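PDB 6NPS: AxyAgu115A, which acts as a family GH115 alpha-glucuronidase, probably hydrolysing glucuronic acid side groups of xylans such as arabinoglucuronoxylan. Local coordinates for residues 332-335 with 336-339; 326-329 with 330-333; 280-283 with 284-287. The protein carries 3 engineered substitutions. One frame throughout, in Å; residues are numbered along the deposited sequence.

Contact 1 (332-335 with 336-339)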
loop_
_atom_site.group_PDB
_atom_site.type_symbol
_atom_site.label_atom_id
_atom_site.label_comp_id
_atom_site.label_asym_id
_atom_site.label_seq_id
_atom_site.Cartn_x
_atom_site.Cartn_y
_atom_site.Cartn_z
ATOM N N ASN A 332 27.138 29.990 40.717
ATOM C CA ASN A 332 27.572 29.727 42.088
ATOM C C ASN A 332 27.903 31.005 42.830
ATOM O O ASN A 332 27.642 31.119 44.038
ATOM C CB ASN A 332 28.773 28.799 42.092
ATOM C CG ASN A 332 28.359 27.339 41.990
ATOM O OD1 ASN A 332 27.182 26.991 42.189
ATOM N ND2 ASN A 332 29.316 26.483 41.657
ATOM N N LYS A 333 28.514 31.963 42.125
ATOM C CA LYS A 333 28.882 33.258 42.718
ATOM C C LYS A 333 27.633 34.018 43.155
ATOM O O LYS A 333 27.580 34.568 44.256
ATOM C CB LYS A 333 29.691 34.094 41.727
ATOM C CG LYS A 333 30.767 34.952 42.371
ATOM C CD LYS A 333 30.946 36.265 41.627
ATOM C CE LYS A 333 31.474 37.354 42.547
ATOM N NZ LYS A 333 31.353 38.705 41.935
ATOM N N LEU A 334 26.632 34.041 42.282
ATOM C CA LEU A 334 25.331 34.617 42.609
ATOM C C LEU A 334 24.689 33.917 43.811
ATOM O O LEU A 334 24.195 34.572 44.741
ATOM C CB LEU A 334 24.433 34.545 41.386
ATOM C CG LEU A 334 24.786 35.503 40.246
ATOM C CD1 LEU A 334 23.745 35.233 39.159
ATOM C CD2 LEU A 334 24.795 36.945 40.732
ATOM N N ILE A 335 24.749 32.592 43.845
ATOM C CA ILE A 335 24.096 31.870 44.936
ATOM C C ILE A 335 24.766 32.191 46.272
ATOM O O ILE A 335 24.088 32.510 47.257
ATOM C CB ILE A 335 24.070 30.364 44.614
ATOM C CG1 ILE A 335 23.085 30.110 43.467
ATOM C CG2 ILE A 335 23.705 29.548 45.866
ATOM C CD1 ILE A 335 23.264 28.747 42.789
ATOM N N LYS A 336 26.082 32.248 46.263
ATOM C CA LYS A 336 26.817 32.587 47.461
ATOM C C LYS A 336 26.467 34.001 47.940
ATOM O O LYS A 336 26.429 34.255 49.143
ATOM C CB LYS A 336 28.323 32.473 47.217
ATOM C CG LYS A 336 29.016 31.438 48.087
ATOM C CD LYS A 336 30.334 30.995 47.475
ATOM C CE LYS A 336 31.428 30.903 48.526
ATOM N NZ LYS A 336 32.026 32.235 48.823
ATOM N N GLU A 337 26.214 34.920 47.006
ATOM C CA GLU A 337 26.002 36.327 47.389
ATOM C C GLU A 337 24.577 36.602 47.861
ATOM O O GLU A 337 24.375 37.452 48.732
ATOM C CB GLU A 337 26.334 37.257 46.220
ATOM C CG GLU A 337 27.810 37.318 45.881
ATOM C CD GLU A 337 28.098 37.974 44.525
ATOM O OE1 GLU A 337 27.162 38.139 43.707
ATOM O OE2 GLU A 337 29.279 38.293 44.268
ATOM N N HIS A 338 23.586 35.887 47.331
ATOM C CA HIS A 338 22.193 36.242 47.526
ATOM C C HIS A 338 21.330 35.148 48.128
ATOM O O HIS A 338 20.131 35.376 48.311
ATOM C CB HIS A 338 21.582 36.668 46.191
ATOM C CG HIS A 338 22.343 37.773 45.532
ATOM N ND1 HIS A 338 22.577 38.982 46.159
ATOM C CD2 HIS A 338 22.961 37.841 44.329
ATOM C CE1 HIS A 338 23.296 39.754 45.363
ATOM N NE2 HIS A 338 23.539 39.089 44.245
ATOM N N VAL A 339 21.882 33.972 48.419
ATOM C CA VAL A 339 21.104 32.875 48.991
ATOM C C VAL A 339 21.751 32.450 50.301
ATOM O O VAL A 339 21.117 32.511 51.357
ATOM C CB VAL A 339 20.992 31.680 48.033
ATOM C CG1 VAL A 339 20.275 30.489 48.743
ATOM C CG2 VAL A 339 20.204 32.071 46.772
#
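Lys336 N reaches Asn332 O at 2.9 Å, and Glu337 N, His338 N and Val339 N bind in turn to the carbonyls of Lys333, Leu334 and Ile335. These i to i+4 bonds form the C-terminal end of helix 317-338, one of the helices joining consecutive strands of the family's TIM-type barrel. The first is fairly straight, with an N-H...O angle of 162°, whereas the later three bend below 140°. Glu337 N and His338 N also make weak bonds to the carbonyls three residues back, as the helix finishes before Val339 leaves helical geometry.

On the exposed flank Lys333 and Glu337 form a salt bridge one turn apart, Lys333 NZ to Glu337 OE2 3.1 Å. Glu337 holds CG anti to its own carbonyl carbon (chi1 -69°) and is extended beyond it, which carries the carboxylate back past Lys333 O, itself 3.2 Å from Glu337 CG.

Leu334 points inward to Trp284 and Leu288 of helix 277-291, and its CD2 lies 4.1 Å from CD2 of the His338 imidazole. Ile335 faces strand 298-300 through Ile298 and Ile300. Alongside it, pointing the same way, Val339 brings CB within 4.1 Å of Ile335 CG2.

Contact 2 (326-329 with 330-333)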
loop_
_atom_site.group_PDB
_atom_site.type_symbol
_atom_site.label_atom_id
_atom_site.label_comp_id
_atom_site.label_asym_id
_atom_site.label_seq_id
_atom_site.Cartn_x
_atom_site.Cartn_y
_atom_site.Cartn_z
ATOM N N ASP A 326 31.487 28.413 32.211
ATOM C CA ASP A 326 31.435 29.835 32.525
ATOM C C ASP A 326 30.141 30.160 33.243
ATOM O O ASP A 326 30.132 30.850 34.268
ATOM C CB ASP A 326 31.581 30.676 31.241
ATOM C CG ASP A 326 32.103 32.097 31.523
ATOM O OD1 ASP A 326 32.325 32.879 30.563
ATOM O OD2 ASP A 326 32.297 32.436 32.711
ATOM N N VAL A 327 29.027 29.696 32.698
ATOM C CA VAL A 327 27.739 29.897 33.343
ATOM C C VAL A 327 27.786 29.433 34.801
ATOM O O VAL A 327 27.534 30.215 35.731
ATOM C CB VAL A 327 26.646 29.182 32.537
ATOM C CG1 VAL A 327 25.363 29.126 33.306
ATOM C CG2 VAL A 327 26.457 29.871 31.166
ATOM N N ILE A 328 28.174 28.167 35.021
ATOM C CA ILE A 328 28.120 27.576 36.362
ATOM C C ILE A 328 28.966 28.371 37.349
ATOM O O ILE A 328 28.548 28.643 38.487
ATOM C CB ILE A 328 28.541 26.088 36.317
ATOM C CG1 ILE A 328 27.420 25.259 35.704
ATOM C CG2 ILE A 328 28.861 25.620 37.717
ATOM C CD1 ILE A 328 27.774 23.800 35.247
ATOM N N GLN A 329 30.171 28.768 36.942
ATOM C CA GLN A 329 30.985 29.589 37.830
ATOM C C GLN A 329 30.250 30.863 38.238
ATOM O O GLN A 329 30.339 31.298 39.397
ATOM C CB GLN A 329 32.309 29.929 37.152
ATOM C CG GLN A 329 33.448 28.998 37.505
ATOM C CD GLN A 329 34.768 29.722 37.578
ATOM O OE1 GLN A 329 35.598 29.450 38.448
ATOM N NE2 GLN A 329 34.969 30.662 36.662
ATOM N N THR A 330 29.524 31.476 37.295
ATOM C CA THR A 330 28.761 32.693 37.583
ATOM C C THR A 330 27.601 32.403 38.535
ATOM O O THR A 330 27.382 33.131 39.512
ATOM C CB THR A 330 28.224 33.304 36.275
ATOM O OG1 THR A 330 29.300 33.568 35.362
ATOM C CG2 THR A 330 27.479 34.597 36.556
ATOM N N GLN A 331 26.834 31.348 38.242
ATOM C CA GLN A 331 25.666 31.026 39.051
ATOM C C GLN A 331 26.057 30.752 40.498
ATOM O O GLN A 331 25.436 31.289 41.428
ATOM C CB GLN A 331 24.924 29.851 38.421
ATOM C CG GLN A 331 24.169 30.209 37.137
ATOM C CD GLN A 331 23.797 28.990 36.341
ATOM O OE1 GLN A 331 24.421 27.945 36.483
ATOM N NE2 GLN A 331 22.789 29.109 35.479
ATOM N N ASN A 332 27.138 29.990 40.717
ATOM C CA ASN A 332 27.572 29.727 42.088
ATOM C C ASN A 332 27.903 31.005 42.830
ATOM O O ASN A 332 27.642 31.119 44.038
ATOM C CB ASN A 332 28.773 28.799 42.092
ATOM C CG ASN A 332 28.359 27.339 41.990
ATOM O OD1 ASN A 332 27.182 26.991 42.189
ATOM N ND2 ASN A 332 29.316 26.483 41.657
ATOM N N LYS A 333 28.514 31.963 42.125
ATOM C CA LYS A 333 28.882 33.258 42.718
ATOM C C LYS A 333 27.633 34.018 43.155
ATOM O O LYS A 333 27.580 34.568 44.256
ATOM C CB LYS A 333 29.691 34.094 41.727
ATOM C CG LYS A 333 30.767 34.952 42.371
ATOM C CD LYS A 333 30.946 36.265 41.627
ATOM C CE LYS A 333 31.474 37.354 42.547
ATOM N NZ LYS A 333 31.353 38.705 41.935
#
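Thr330 sets OG1 anti to its own carbonyl carbon (chi1 -57°), and this turns the hydroxyl back along the helix to Asp326 O. Gln331 starts in the same sense (chi1 -73°) and then runs extended, laying its amide against Val327. Asp326 O accepts two bonds, from Thr330 OG1 at 3.0 Å and from Thr330 N at 3.2 Å, the two donors arriving from opposite faces of the carbonyl plane. The hydroxyl thereby spends its hydrogen on the helix itself, while the Asp326 carboxylate turns to a salt bridge with Arg277.

Val327 CG1 lies over the face of the Gln331 amide, 3.4 Å from NE2 and 3.5 Å from OE1, so a methyl covers the flat group where it is buried. NE2 of the buried amide bonds Gly301 O, just past strand 298-300. Replacing Gln331 by an alanine would probably leave Gly301 O without this donor and open a gap beside Val327 CG1. Farther round, Ile328 and Asn332 lie side by side, with Ile328 CG2 4.1 Å from Asn332 ND2; that amide bonds Glu374 and Arg348.

The backbone bond from Asn332 N to Ile328 O is almost straight at 173°, but Lys333 N to Gln329 O is weak. A threonine hydroxyl returned to the carbonyl four residues earlier is a familiar intrahelical bond, and the inward Val327, Ile328 and Gln331 mark the amphipathic outer helix of a beta-alpha-beta unit in a TIM-type barrel.

Contact 3 (280-283 with 284-287)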
loop_
_atom_site.group_PDB
_atom_site.type_symbol
_atom_site.label_atom_id
_atom_site.label_comp_id
_atom_site.label_asym_id
_atom_site.label_seq_id
_atom_site.Cartn_x
_atom_site.Cartn_y
_atom_site.Cartn_z
ATOM N N ILE A 280 21.567 38.473 31.382
ATOM C CA ILE A 280 21.230 37.142 31.892
ATOM C C ILE A 280 21.686 36.988 33.337
ATOM O O ILE A 280 21.001 36.369 34.149
ATOM C CB ILE A 280 21.825 36.035 31.002
ATOM C CG1 ILE A 280 21.281 36.142 29.585
ATOM C CG2 ILE A 280 21.436 34.654 31.564
ATOM C CD1 ILE A 280 19.750 35.960 29.539
ATOM N N THR A 281 22.821 37.592 33.693
ATOM C CA THR A 281 23.323 37.519 35.065
ATOM C C THR A 281 22.400 38.235 36.044
ATOM O O THR A 281 22.121 37.717 37.131
ATOM C CB THR A 281 24.722 38.129 35.119
ATOM O OG1 THR A 281 25.612 37.307 34.361
ATOM C CG2 THR A 281 25.213 38.247 36.545
ATOM N N LYS A 282 21.949 39.449 35.694
ATOM C CA LYS A 282 21.021 40.170 36.561
ATOM C C LYS A 282 19.664 39.484 36.588
ATOM O O LYS A 282 18.973 39.506 37.614
ATOM C CB LYS A 282 20.900 41.654 36.107
ATOM C CG LYS A 282 20.044 42.518 37.049
ATOM C CD LYS A 282 20.864 43.172 38.175
ATOM C CE LYS A 282 20.100 44.314 38.851
ATOM N NZ LYS A 282 20.771 45.639 38.683
ATOM N N PHE A 283 19.300 38.800 35.503
ATOM C CA PHE A 283 18.091 37.992 35.511
ATOM C C PHE A 283 18.170 36.891 36.571
ATOM O O PHE A 283 17.251 36.739 37.387
ATOM C CB PHE A 283 17.864 37.435 34.100
ATOM C CG PHE A 283 16.610 36.616 33.947
ATOM C CD1 PHE A 283 15.352 37.194 34.105
ATOM C CD2 PHE A 283 16.696 35.277 33.587
ATOM C CE1 PHE A 283 14.178 36.393 33.940
ATOM C CE2 PHE A 283 15.546 34.471 33.431
ATOM C CZ PHE A 283 14.278 35.045 33.592
ATOM N N TRP A 284 19.285 36.139 36.599
ATOM C CA TRP A 284 19.482 35.072 37.581
ATOM C C TRP A 284 19.607 35.633 38.995
ATOM O O TRP A 284 19.093 35.039 39.953
ATOM C CB TRP A 284 20.721 34.250 37.206
ATOM C CG TRP A 284 20.512 33.404 35.968
ATOM C CD1 TRP A 284 19.320 32.922 35.505
ATOM C CD2 TRP A 284 21.515 32.927 35.063
ATOM N NE1 TRP A 284 19.524 32.175 34.359
ATOM C CE2 TRP A 284 20.867 32.165 34.079
ATOM C CE3 TRP A 284 22.901 33.046 35.014
ATOM C CZ2 TRP A 284 21.553 31.552 33.028
ATOM C CZ3 TRP A 284 23.587 32.420 33.961
ATOM C CH2 TRP A 284 22.911 31.697 32.987
ATOM N N GLU A 285 20.285 36.768 39.139
ATOM C CA GLU A 285 20.381 37.442 40.435
ATOM C C GLU A 285 19.006 37.848 40.983
ATOM O O GLU A 285 18.703 37.621 42.160
ATOM C CB GLU A 285 21.271 38.689 40.308
ATOM C CG GLU A 285 21.379 39.440 41.606
ATOM C CD GLU A 285 22.016 40.835 41.442
ATOM O OE1 GLU A 285 22.532 41.142 40.346
ATOM O OE2 GLU A 285 21.980 41.615 42.417
ATOM N N ASP A 286 18.169 38.494 40.157
ATOM C CA ASP A 286 16.843 38.876 40.642
ATOM C C ASP A 286 15.973 37.655 40.924
ATOM O O ASP A 286 15.151 37.677 41.854
ATOM C CB ASP A 286 16.192 39.825 39.640
ATOM C CG ASP A 286 16.785 41.262 39.743
ATOM O OD1 ASP A 286 17.749 41.416 40.528
ATOM O OD2 ASP A 286 16.303 42.214 39.077
ATOM N N GLY A 287 16.164 36.569 40.175
ATOM C CA GLY A 287 15.455 35.334 40.491
ATOM C C GLY A 287 15.860 34.755 41.841
ATOM O O GLY A 287 15.010 34.291 42.621
#
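Thr281 O and Lys282 O each accept the amide hydrogen four residues on, from Glu285 N and Asp286 N, with both Thr281 O to Glu285 N and Lys282 O to Asp286 N at 2.9 Å. Trp284 N to Ile280 O and Gly287 N to Phe283 O continue the regular alpha-helical ladder. Phe283 O takes a further hydrogen bond from Arg252 NE, and Asp286 OD2 shares one with the Tyr267 hydroxyl.

Between Lys282 and its acidic neighbours the charges do not meet. Lys282 NZ stays 5.1 Å from Glu285 OE1, so any attraction would act at a distance, and the aliphatic part of the lysine comes closest, with Lys282 CD 3.4 Å from Glu285 OE1.

Deeper in, Trp284 carries CG anti to its carbonyl carbon (chi1 -71°), swinging the indole back along the helix to Ile280. There Ile280 CG2 makes a CH-pi contact over one face of the six-membered ring, 3.5 Å from its centroid and 14° off the normal. Nearer the five-membered ring, Phe283 sits obliquely, its plane at 42° to the indole and its CD2 4.0 Å from Trp284 CD1. Phe283 also meets Tyr257 of helix 256-260 edge-to-face.

Helix 277-291 thus presents different side chains to different partners: Ile280 and Phe283 pack on helix 256-260, whereas Trp284 reaches Val327, Gln331 and Leu334 of helix 317-338, the next helix along the chain after strand 298-300.

Contacts 1 and 2 are overlapping stretches of helix 317-338, sharing Asn332 and Lys333, while contact 3 belongs to helix 277-291 beside it. All three are partly buried. Contact 1, at the helix end, puts an ion pair on its exposed flank; contact 2, farther from the helix end, packs the buried amide of Gln331 against an apolar methyl; contact 3 has the aromatic interior. Trp284 touches both of the other contacts: Trp284 CH2 lies 3.6 Å from Val327 CG1 of contact 2, and Trp284 CB 3.7 Å from Leu334 CD1 of contact 1. Nearer the surface, the His338 imidazole packs on the aliphatic part of Glu285, His338 NE2 lying 3.4 Å from Glu285 CG.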